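Local structure of protein (7,8-dihydro-6-hydroxymethylpterin-pyrophosphokinase) (Haemophilus influenzae, 1CBK) at residues A[1-6]-A[60-65]; A[14-19]-A[53-58]; A[36-41]-A[128-133]; A[96-101]-A[111-116]. The protein probably transfers pyrophosphate from ATP to 6-hydroxymethyl-7,8-dihydropterin, yielding its diphosphate and AMP in the pathway that makes tetrahydrofolate. All coordinates share one frame; numbering follows the deposited sequence.

Contact 1 (A[1-6]-A[60-65]); sequences MITAYI and KIETEL
Ile2 O accepts from Thr63 N at 2.9 Å and is also met by the CA-H of Glu62, a weaker contact to the same oxygen. Ile2 N returns a bond to Thr63 O, and Ala4 and Ile61 likewise exchange two bonds, with Ile61 N reaching Ala4 O at 3.0 Å. The strands 2-6 and 60-63 thus form adjacent members of the central antiparallel sheet. On one face the apolar groups gather: CG1 of Ile61 is 3.8 Å from the small CB of Ala4, and its CD1 meets Ile6 CD1 at 3.6 Å; Ile61 also packs on Leu70 of helix 67-80. On the other face Lys60 lies beside the Tyr5 ring, its fully extended chain (chi1 177°) running the same way as the tyrosine, with CG 3.7 Å from Tyr5 CE1. One water joins their polar ends, accepting from Lys60 NZ and hydrogen-bonded to Tyr5 OH. Farther along, the bent Met1 chain brings SD to 3.7 Å from Glu62 CB. The chemistry differs between the faces: aliphatic groups suit the one against helix 67-80, whereas Tyr5 and Lys60 offer ring and methylenes to helix 122-131 while their polar ends share one water.

Contact 2 (A[14-19]-A[53-58]); sequences TPVEQL and DYVNAV. With ROI (7,8-dihydro-7,7-dimethyl-6-hydroxypterin), chain D.
The pterin pocket lies on one side of strand 54-58, and helix 15-19 packs on the other. Asn56, whose CB points away from the helix, reads the pterin with both ends of its amide: OD1 accepts from N3 of the bound 7,8-dihydro-7,7-dimethyl-6-hydroxypterin at 3.0 Å, and ND2 donates to its O4 at 2.8 Å. Both bonds are nearly straight, and a primary amide suits the task because it offers an acceptor and a donor side by side. Further bonds, from Ser43 OG to OD1 and from ND2 to Leu8 O, help fix which end of the amide is which. Tyr54 spreads one ring face beneath the bicycle, with the ligand's C8A 3.5 Å above the plane over the ring centre; its OH is held by Gln51 and Arg92. The side chains that meet on the helix side are apolar. Val55 turns toward the helix, CG2 meeting Pro15 CB at 3.5 Å. Its other methyl, CG1, anti to the backbone N (chi1 179°), lies 3.8 Å from Leu19 CD2 and more loosely against Val16 CG2. Leu19, one helical turn after Pro15, also brings CD2 to 4.2 Å from Ala57 CB. Beta-branched valine fits a strand, and proline is well tolerated in the first turn of a helix. The helix and strand segments run at 26° to each other; Leu19 also rests on Leu8 of strand 2-10 and Phe40 of strand 32-43, while Phe123 of helix 122-131 touches Asn56 on the pterin side.

Contact 3 (A[36-41]-A[128-133]); sequences TTSSFY and LFEIAS
The carboxylate of Glu130 comes to the edge of the Tyr41 ring, OE1 lying in the ring plane while the two planes stand 73° apart. Tyr41 OH is 2.9 Å from Glu130 OE1, a weak bond whose proton may go elsewhere. The firmer grip is by Ser39: its N donates to Glu130 OE1 at 2.9 Å from above the carboxylate plane, and its OG donates to OE2 at 2.7 Å along the syn lone pair. Backbone and hydroxyl of one residue thus fix both oxygens and the carboxylate's rotation. Glutamate suits the place because its extended chain, CG anti to the backbone N (chi1 178°), spans the gap from helix to strand; such donors would probably favour the ionised form. Next to it Ile131 supplies the apolar half, CG2 resting 3.6 Å from Ser38 CA, and its CB 4.0 Å from Thr36 CG2. Serine is small enough for this close approach, and Ser38 OG donates to Ser39 O at 2.9 Å. The contact ties the C-terminal part of helix 122-131 to strand 32-43 where its regular pairing is interrupted; Ser38 OG also accepts from Val58 N of adjoining strand 54-63, and on the far side of the sheet Phe40 packs against helix 15-27.

Contact 4 (A[96-101]-A[111-116]); sequences LDILLY and LTIPHY
Ile98 and Ile113 point toward each other across the contact and meet at an angle, with Ile98 CG2 lying 3.6 Å from Ile113 CD1. In Ile98, CG2 stands anti to the backbone N and CG1 beside it (chi1 -58°), which sends the two branches to different partners: CG2 to Ile113, and CD1 to Leu111 CD2 at 3.9 Å. Ile113 is likewise forked. Its CD1 goes to Ile98 and, at 4.2 Å, to Tyr101 CB, while its CG2 lies over the opposing backbone, 3.7 Å from Leu99 O and close to Tyr101 N. Two branched chains of this kind fill a buried place from several directions and have no polar group to satisfy. Leu100, whose CB points away, still brings CD2 to 4.3 Å from Pro114 CG. No direct hydrogen bond links the segments; instead a water donates to Leu99 O at 3.0 Å and accepts from His115 N at 2.8 Å, serving two backbone groups. The peptide before Pro114 is cis, and Tyr116 sets a ring face against Pro114 CB. Beyond, Trp89 of the second subunit meets the rings of His115 and Tyr116 edge to face. Strand 95-101, at the border of the central sheet, carries a classic beta bulge, in which Leu99 and Leu100 together oppose Tyr5 of strand 2-10; on it packs the segment carrying strand 112-113, which pairs with 106-107.

In the fold
All four contacts meet at the central antiparallel sheet. Contact 1 is sheet pairing itself, partly buried and held mainly by backbone bonds, whereas the others lay a helix or an irregular segment against the sheet. Contacts 2 and 4 are buried and apolar across their segments, on opposite sides of the chain's centre; contact 2 alone includes bound pterin. Contact 3, partly buried, relies on a gripped carboxylate. Strand 54-63 serves contacts 1 and 2 and pairs with the strand of contact 3 through Asn56 N to Tyr41 O at 2.8 Å. Strand 2-10 joins contact 1 to contact 4 through Tyr5 O and Leu99 N, 2.8 Å apart, while Leu128 CD1 packs on Tyr5 CD1 between contacts 3 and 1.

Contact 1 (A[1-6]-A[60-65])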
# COMPACT_ATOMS: atom_id res chain seq x y z
N MET A 1 -19.97 -2.44 22.31
CA MET A 1 -18.78 -3.31 22.08
C MET A 1 -18.59 -3.45 20.56
O MET A 1 -19.56 -3.67 19.82
CB MET A 1 -19.00 -4.67 22.76
CG MET A 1 -18.02 -5.74 22.39
SD MET A 1 -18.95 -6.98 21.48
CE MET A 1 -18.54 -6.57 19.70
N ILE A 2 -17.36 -3.29 20.10
CA ILE A 2 -17.08 -3.35 18.68
C ILE A 2 -16.17 -4.51 18.28
O ILE A 2 -15.31 -4.94 19.05
CB ILE A 2 -16.50 -1.99 18.16
CG1 ILE A 2 -15.02 -1.88 18.44
CG2 ILE A 2 -17.19 -0.80 18.80
CD1 ILE A 2 -14.19 -2.23 17.23
N THR A 3 -16.38 -5.01 17.07
CA THR A 3 -15.59 -6.08 16.50
C THR A 3 -14.46 -5.40 15.73
O THR A 3 -14.72 -4.58 14.85
CB THR A 3 -16.43 -6.91 15.53
OG1 THR A 3 -17.50 -7.52 16.25
CG2 THR A 3 -15.58 -7.99 14.85
N ALA A 4 -13.22 -5.70 16.09
CA ALA A 4 -12.07 -5.11 15.41
C ALA A 4 -11.20 -6.22 14.86
O ALA A 4 -11.26 -7.35 15.33
CB ALA A 4 -11.28 -4.23 16.36
N TYR A 5 -10.42 -5.91 13.84
CA TYR A 5 -9.54 -6.88 13.20
C TYR A 5 -8.13 -6.33 13.30
O TYR A 5 -7.89 -5.14 13.02
CB TYR A 5 -9.94 -7.10 11.74
CG TYR A 5 -11.21 -7.90 11.63
CD1 TYR A 5 -11.17 -9.30 11.69
CD2 TYR A 5 -12.46 -7.27 11.50
CE1 TYR A 5 -12.34 -10.07 11.64
CE2 TYR A 5 -13.65 -8.02 11.46
CZ TYR A 5 -13.58 -9.42 11.53
OH TYR A 5 -14.73 -10.17 11.51
N ILE A 6 -7.23 -7.17 13.78
CA ILE A 6 -5.82 -6.80 13.97
C ILE A 6 -4.92 -7.68 13.10
O ILE A 6 -5.06 -8.90 13.08
CB ILE A 6 -5.44 -6.95 15.47
CG1 ILE A 6 -6.31 -6.00 16.31
CG2 ILE A 6 -3.94 -6.65 15.70
CD1 ILE A 6 -6.25 -6.27 17.77
N LYS A 60 -9.35 -11.55 15.42
CA LYS A 60 -10.64 -10.88 15.56
C LYS A 60 -10.89 -10.68 17.03
O LYS A 60 -10.78 -11.63 17.82
CB LYS A 60 -11.75 -11.76 14.97
CG LYS A 60 -13.17 -11.21 15.11
CD LYS A 60 -14.20 -12.24 14.58
CE LYS A 60 -15.62 -11.75 14.78
NZ LYS A 60 -16.62 -12.68 14.18
N ILE A 61 -11.20 -9.44 17.42
CA ILE A 61 -11.48 -9.15 18.83
C ILE A 61 -12.80 -8.39 18.99
O ILE A 61 -13.29 -7.79 18.04
CB ILE A 61 -10.37 -8.29 19.53
CG1 ILE A 61 -10.22 -6.93 18.84
CG2 ILE A 61 -9.03 -9.05 19.63
CD1 ILE A 61 -9.36 -5.95 19.63
N GLU A 62 -13.35 -8.41 20.21
CA GLU A 62 -14.58 -7.70 20.59
C GLU A 62 -14.05 -6.85 21.72
O GLU A 62 -13.51 -7.39 22.69
CB GLU A 62 -15.65 -8.66 21.09
CG GLU A 62 -16.20 -9.55 19.96
CD GLU A 62 -17.18 -10.66 20.41
OE1 GLU A 62 -17.34 -10.92 21.63
OE2 GLU A 62 -17.77 -11.29 19.50
N THR A 63 -14.10 -5.54 21.56
CA THR A 63 -13.56 -4.66 22.57
C THR A 63 -14.43 -3.45 22.86
O THR A 63 -15.27 -3.04 22.04
CB THR A 63 -12.13 -4.18 22.14
OG1 THR A 63 -11.51 -3.46 23.22
CG2 THR A 63 -12.20 -3.26 20.94
N GLU A 64 -14.22 -2.89 24.05
CA GLU A 64 -14.92 -1.69 24.47
C GLU A 64 -13.91 -0.56 24.55
O GLU A 64 -14.26 0.57 24.91
CB GLU A 64 -15.64 -1.91 25.80
CG GLU A 64 -16.73 -2.99 25.67
CD GLU A 64 -17.68 -3.06 26.86
OE1 GLU A 64 -17.46 -2.34 27.86
OE2 GLU A 64 -18.66 -3.83 26.79
N LEU A 65 -12.65 -0.85 24.18
CA LEU A 65 -11.61 0.17 24.16
C LEU A 65 -11.88 1.08 22.95
O LEU A 65 -12.33 0.60 21.90
CB LEU A 65 -10.20 -0.46 24.01
CG LEU A 65 -9.62 -1.39 25.10
CD1 LEU A 65 -8.25 -1.96 24.70
CD2 LEU A 65 -9.51 -0.65 26.42
O HOH W 1 -15.76 -12.87 11.34

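Contact 2 (A[14-19]-A[53-58])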
# COMPACT_ATOMS: atom_id res chain seq x y z
N THR A 14 12.41 -15.59 15.86
CA THR A 14 11.38 -16.60 15.99
C THR A 14 9.97 -16.02 15.82
O THR A 14 9.20 -15.90 16.78
CB THR A 14 11.54 -17.39 17.34
OG1 THR A 14 12.92 -17.71 17.53
CG2 THR A 14 10.76 -18.69 17.29
N PRO A 15 9.59 -15.69 14.57
CA PRO A 15 8.30 -15.11 14.18
C PRO A 15 7.07 -15.79 14.77
O PRO A 15 6.20 -15.11 15.30
CB PRO A 15 8.32 -15.20 12.66
CG PRO A 15 9.76 -15.03 12.32
CD PRO A 15 10.46 -15.85 13.38
N VAL A 16 7.00 -17.11 14.70
CA VAL A 16 5.85 -17.84 15.25
C VAL A 16 5.69 -17.57 16.76
O VAL A 16 4.57 -17.38 17.24
CB VAL A 16 5.98 -19.37 14.99
CG1 VAL A 16 4.85 -20.13 15.66
CG2 VAL A 16 5.98 -19.65 13.50
N GLU A 17 6.81 -17.54 17.50
CA GLU A 17 6.77 -17.26 18.93
C GLU A 17 6.35 -15.80 19.19
O GLU A 17 5.59 -15.52 20.13
CB GLU A 17 8.14 -17.55 19.54
CG GLU A 17 8.21 -17.38 21.05
CD GLU A 17 9.59 -17.72 21.61
OE1 GLU A 17 10.47 -16.85 21.60
OE2 GLU A 17 9.83 -18.87 22.04
N GLN A 18 6.85 -14.87 18.38
CA GLN A 18 6.46 -13.46 18.51
C GLN A 18 4.93 -13.30 18.35
O GLN A 18 4.29 -12.55 19.09
CB GLN A 18 7.17 -12.62 17.44
CG GLN A 18 8.68 -12.62 17.54
CD GLN A 18 9.22 -11.67 18.60
OE1 GLN A 18 8.49 -10.83 19.13
NE2 GLN A 18 10.52 -11.78 18.89
N LEU A 19 4.35 -13.98 17.37
CA LEU A 19 2.90 -13.93 17.13
C LEU A 19 2.13 -14.57 18.28
O LEU A 19 1.14 -14.00 18.74
CB LEU A 19 2.54 -14.59 15.79
CG LEU A 19 2.36 -13.63 14.60
CD1 LEU A 19 3.48 -12.62 14.48
CD2 LEU A 19 2.19 -14.40 13.33
N ASP A 53 11.46 -14.58 5.24
CA ASP A 53 10.04 -14.61 4.94
C ASP A 53 9.31 -14.26 6.24
O ASP A 53 9.79 -14.59 7.34
CB ASP A 53 9.62 -16.01 4.52
CG ASP A 53 9.99 -16.34 3.08
OD1 ASP A 53 10.48 -15.46 2.34
OD2 ASP A 53 9.76 -17.51 2.69
N TYR A 54 8.13 -13.67 6.10
CA TYR A 54 7.34 -13.28 7.26
C TYR A 54 6.35 -14.33 7.67
O TYR A 54 6.05 -15.23 6.88
CB TYR A 54 6.54 -12.02 6.93
CG TYR A 54 7.35 -10.75 6.99
CD1 TYR A 54 8.25 -10.41 5.96
CD2 TYR A 54 7.22 -9.88 8.06
CE1 TYR A 54 8.99 -9.21 6.03
CE2 TYR A 54 7.95 -8.70 8.14
CZ TYR A 54 8.82 -8.37 7.13
OH TYR A 54 9.51 -7.20 7.25
N VAL A 55 5.90 -14.25 8.92
CA VAL A 55 4.83 -15.12 9.43
C VAL A 55 3.72 -14.08 9.73
O VAL A 55 3.98 -13.07 10.41
CB VAL A 55 5.22 -15.97 10.66
CG1 VAL A 55 4.01 -16.82 11.11
CG2 VAL A 55 6.36 -16.91 10.31
N ASN A 56 2.55 -14.29 9.12
CA ASN A 56 1.42 -13.38 9.23
C ASN A 56 0.12 -14.02 9.72
O ASN A 56 -0.12 -15.20 9.50
CB ASN A 56 1.12 -12.75 7.86
CG ASN A 56 2.15 -11.71 7.46
OD1 ASN A 56 2.99 -11.94 6.60
ND2 ASN A 56 2.05 -10.53 8.05
N ALA A 57 -0.72 -13.21 10.35
CA ALA A 57 -2.01 -13.68 10.84
C ALA A 57 -2.88 -12.46 11.05
O ALA A 57 -2.42 -11.31 10.95
CB ALA A 57 -1.86 -14.47 12.16
N VAL A 58 -4.17 -12.72 11.28
CA VAL A 58 -5.17 -11.68 11.53
C VAL A 58 -5.99 -12.22 12.69
O VAL A 58 -6.40 -13.40 12.67
CB VAL A 58 -6.12 -11.41 10.29
CG1 VAL A 58 -7.21 -10.37 10.67
CG2 VAL A 58 -5.32 -10.85 9.09
N1 ROI D . 6.09 -8.54 4.13
C2 ROI D . 5.32 -9.61 4.53
N2 ROI D . 5.30 -10.70 3.73
N3 ROI D . 4.60 -9.61 5.68
C4 ROI D . 4.57 -8.54 6.51
O4 ROI D . 3.95 -8.55 7.58
C4A ROI D . 5.31 -7.37 6.13
N5 ROI D . 5.29 -6.32 6.89
C6 ROI D . 5.97 -5.15 6.60
C7 ROI D . 6.67 -5.02 5.22
C16 ROI D . 5.76 -4.20 4.22
C15 ROI D . 8.07 -4.41 5.36
N8 ROI D . 6.82 -6.34 4.53
C8A ROI D . 6.08 -7.45 4.89
O9 ROI D . 5.96 -4.27 7.52

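Contact 3 (A[36-41]-A[128-133])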
# COMPACT_ATOMS: atom_id res chain seq x y z
N THR A 36 -11.18 -15.07 17.66
CA THR A 36 -10.59 -16.12 16.85
C THR A 36 -9.37 -15.51 16.17
O THR A 36 -9.23 -14.29 16.13
CB THR A 36 -11.63 -16.67 15.80
OG1 THR A 36 -11.11 -17.84 15.16
CG2 THR A 36 -11.95 -15.62 14.76
N THR A 37 -8.49 -16.38 15.68
CA THR A 37 -7.27 -16.00 14.99
C THR A 37 -7.17 -16.91 13.77
O THR A 37 -7.48 -18.10 13.85
CB THR A 37 -6.01 -16.24 15.89
OG1 THR A 37 -6.19 -15.56 17.14
CG2 THR A 37 -4.74 -15.72 15.19
N SER A 38 -6.76 -16.34 12.65
CA SER A 38 -6.59 -17.10 11.43
C SER A 38 -5.38 -18.03 11.61
O SER A 38 -4.72 -18.01 12.65
CB SER A 38 -6.25 -16.13 10.30
OG SER A 38 -4.98 -15.53 10.55
N SER A 39 -5.12 -18.85 10.58
CA SER A 39 -3.95 -19.72 10.54
C SER A 39 -2.75 -18.77 10.39
O SER A 39 -2.92 -17.58 10.09
CB SER A 39 -4.01 -20.61 9.30
OG SER A 39 -5.11 -21.50 9.33
N PHE A 40 -1.53 -19.28 10.61
CA PHE A 40 -0.31 -18.50 10.47
C PHE A 40 0.18 -18.80 9.04
O PHE A 40 0.24 -19.98 8.63
CB PHE A 40 0.74 -18.94 11.49
CG PHE A 40 0.53 -18.43 12.89
CD1 PHE A 40 -0.70 -17.90 13.29
CD2 PHE A 40 1.56 -18.50 13.83
CE1 PHE A 40 -0.90 -17.45 14.61
CE2 PHE A 40 1.38 -18.06 15.16
CZ PHE A 40 0.15 -17.53 15.55
N TYR A 41 0.53 -17.76 8.29
CA TYR A 41 0.96 -17.92 6.90
C TYR A 41 2.36 -17.40 6.74
O TYR A 41 2.62 -16.28 7.17
CB TYR A 41 0.06 -17.09 5.96
CG TYR A 41 -1.37 -17.56 5.88
CD1 TYR A 41 -2.29 -17.22 6.87
CD2 TYR A 41 -1.77 -18.40 4.84
CE1 TYR A 41 -3.59 -17.72 6.84
CE2 TYR A 41 -3.08 -18.90 4.80
CZ TYR A 41 -3.97 -18.56 5.80
OH TYR A 41 -5.24 -19.09 5.79
N LEU A 128 -7.69 -12.70 6.70
CA LEU A 128 -8.96 -12.04 7.06
C LEU A 128 -10.16 -12.82 6.49
O LEU A 128 -11.14 -13.07 7.19
CB LEU A 128 -8.99 -10.58 6.57
CG LEU A 128 -10.22 -9.71 6.90
CD1 LEU A 128 -10.44 -9.65 8.41
CD2 LEU A 128 -10.03 -8.29 6.37
N PHE A 129 -10.05 -13.22 5.22
CA PHE A 129 -11.11 -13.97 4.54
C PHE A 129 -11.36 -15.30 5.23
O PHE A 129 -12.50 -15.79 5.29
CB PHE A 129 -10.73 -14.19 3.08
CG PHE A 129 -11.71 -15.02 2.30
CD1 PHE A 129 -13.04 -14.65 2.19
CD2 PHE A 129 -11.29 -16.19 1.67
CE1 PHE A 129 -13.96 -15.42 1.45
CE2 PHE A 129 -12.18 -16.97 0.93
CZ PHE A 129 -13.53 -16.58 0.82
N GLU A 130 -10.30 -15.90 5.77
CA GLU A 130 -10.43 -17.18 6.46
C GLU A 130 -11.32 -17.06 7.72
O GLU A 130 -12.07 -17.98 8.04
CB GLU A 130 -9.04 -17.72 6.83
CG GLU A 130 -9.06 -19.05 7.60
CD GLU A 130 -7.68 -19.48 8.09
OE1 GLU A 130 -6.79 -18.62 8.20
OE2 GLU A 130 -7.48 -20.69 8.37
N ILE A 131 -11.27 -15.94 8.42
CA ILE A 131 -12.06 -15.78 9.64
C ILE A 131 -13.27 -14.85 9.52
O ILE A 131 -13.95 -14.61 10.50
CB ILE A 131 -11.21 -15.29 10.86
CG1 ILE A 131 -10.66 -13.88 10.64
CG2 ILE A 131 -10.08 -16.27 11.12
CD1 ILE A 131 -9.82 -13.37 11.81
N ALA A 132 -13.51 -14.31 8.33
CA ALA A 132 -14.64 -13.39 8.12
C ALA A 132 -14.99 -13.53 6.64
O ALA A 132 -14.80 -12.62 5.83
CB ALA A 132 -14.20 -11.94 8.47
N SER A 133 -15.53 -14.70 6.32
CA SER A 133 -15.89 -15.08 4.96
C SER A 133 -16.87 -14.22 4.17
O SER A 133 -16.82 -14.24 2.95
CB SER A 133 -16.34 -16.55 4.91
OG SER A 133 -17.36 -16.82 5.87

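Contact 4 (A[96-101]-A[111-116])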
# COMPACT_ATOMS: atom_id res chain seq x y z
N LEU A 96 1.85 -4.90 14.92
CA LEU A 96 0.43 -5.10 15.23
C LEU A 96 -0.25 -3.91 14.56
O LEU A 96 0.14 -2.78 14.80
CB LEU A 96 0.18 -5.05 16.74
CG LEU A 96 0.88 -6.14 17.55
CD1 LEU A 96 0.49 -6.04 19.02
CD2 LEU A 96 0.52 -7.51 16.98
N ASP A 97 -1.25 -4.16 13.71
CA ASP A 97 -1.94 -3.07 13.01
C ASP A 97 -3.47 -3.21 13.08
O ASP A 97 -4.00 -4.28 12.84
CB ASP A 97 -1.54 -3.06 11.52
CG ASP A 97 -0.11 -2.63 11.28
OD1 ASP A 97 0.26 -1.51 11.71
OD2 ASP A 97 0.65 -3.39 10.64
N ILE A 98 -4.17 -2.13 13.42
CA ILE A 98 -5.63 -2.17 13.47
C ILE A 98 -6.13 -2.05 12.02
O ILE A 98 -5.92 -1.04 11.36
CB ILE A 98 -6.24 -1.00 14.29
CG1 ILE A 98 -5.70 -1.00 15.72
CG2 ILE A 98 -7.76 -1.16 14.31
CD1 ILE A 98 -5.87 0.34 16.44
N LEU A 99 -6.70 -3.12 11.49
CA LEU A 99 -7.21 -3.13 10.12
C LEU A 99 -8.59 -2.50 10.07
O LEU A 99 -8.87 -1.67 9.22
CB LEU A 99 -7.32 -4.55 9.60
CG LEU A 99 -6.11 -5.44 9.40
CD1 LEU A 99 -6.60 -6.84 8.95
CD2 LEU A 99 -5.19 -4.83 8.32
N LEU A 100 -9.44 -2.92 11.01
CA LEU A 100 -10.83 -2.48 11.06
C LEU A 100 -11.28 -2.30 12.50
O LEU A 100 -10.87 -3.05 13.38
CB LEU A 100 -11.73 -3.54 10.40
CG LEU A 100 -11.41 -3.86 8.94
CD1 LEU A 100 -12.09 -5.16 8.53
CD2 LEU A 100 -11.81 -2.68 8.02
N TYR A 101 -12.12 -1.29 12.71
CA TYR A 101 -12.66 -0.98 14.02
C TYR A 101 -14.15 -0.79 13.76
O TYR A 101 -14.61 0.31 13.43
CB TYR A 101 -12.05 0.31 14.58
CG TYR A 101 -12.50 0.63 16.00
CD1 TYR A 101 -11.80 0.13 17.10
CD2 TYR A 101 -13.64 1.41 16.23
CE1 TYR A 101 -12.23 0.39 18.41
CE2 TYR A 101 -14.08 1.67 17.53
CZ TYR A 101 -13.37 1.16 18.61
OH TYR A 101 -13.83 1.38 19.89
N LEU A 111 -4.22 7.51 13.65
CA LEU A 111 -4.88 6.37 13.01
C LEU A 111 -5.27 6.55 11.55
O LEU A 111 -5.65 7.62 11.14
CB LEU A 111 -6.14 5.99 13.80
CG LEU A 111 -5.94 5.40 15.19
CD1 LEU A 111 -7.25 5.38 15.90
CD2 LEU A 111 -5.35 4.00 15.08
N THR A 112 -5.26 5.43 10.83
CA THR A 112 -5.62 5.35 9.42
C THR A 112 -6.42 4.06 9.35
O THR A 112 -5.86 2.98 9.12
CB THR A 112 -4.35 5.18 8.52
OG1 THR A 112 -3.39 6.20 8.81
CG2 THR A 112 -4.71 5.22 7.04
N ILE A 113 -7.73 4.15 9.59
CA ILE A 113 -8.62 3.00 9.58
C ILE A 113 -9.82 3.27 8.66
O ILE A 113 -10.55 4.24 8.86
CB ILE A 113 -9.16 2.66 11.00
CG1 ILE A 113 -8.01 2.47 12.00
CG2 ILE A 113 -10.04 1.42 10.94
CD1 ILE A 113 -8.46 2.24 13.43
N PRO A 114 -9.95 2.53 7.56
CA PRO A 114 -9.08 1.46 7.04
C PRO A 114 -7.77 2.03 6.45
O PRO A 114 -7.64 3.23 6.25
CB PRO A 114 -9.91 0.87 5.90
CG PRO A 114 -11.32 1.20 6.27
CD PRO A 114 -11.23 2.57 6.83
N HIS A 115 -6.78 1.16 6.24
CA HIS A 115 -5.54 1.57 5.57
C HIS A 115 -5.64 0.71 4.32
O HIS A 115 -5.40 -0.51 4.35
CB HIS A 115 -4.29 1.25 6.38
CG HIS A 115 -3.03 1.77 5.76
ND1 HIS A 115 -2.68 1.50 4.45
CD2 HIS A 115 -2.04 2.55 6.25
CE1 HIS A 115 -1.54 2.11 4.16
NE2 HIS A 115 -1.14 2.75 5.24
N TYR A 116 -6.07 1.34 3.23
CA TYR A 116 -6.33 0.64 1.99
C TYR A 116 -5.23 -0.09 1.31
O TYR A 116 -5.50 -1.06 0.63
CB TYR A 116 -7.12 1.53 1.02
CG TYR A 116 -8.42 2.02 1.65
CD1 TYR A 116 -9.60 1.27 1.56
CD2 TYR A 116 -8.48 3.24 2.33
CE1 TYR A 116 -10.80 1.74 2.13
CE2 TYR A 116 -9.69 3.72 2.90
CZ TYR A 116 -10.84 2.97 2.79
OH TYR A 116 -12.02 3.47 3.29
O HOH W 2 -7.23 -1.54 6.68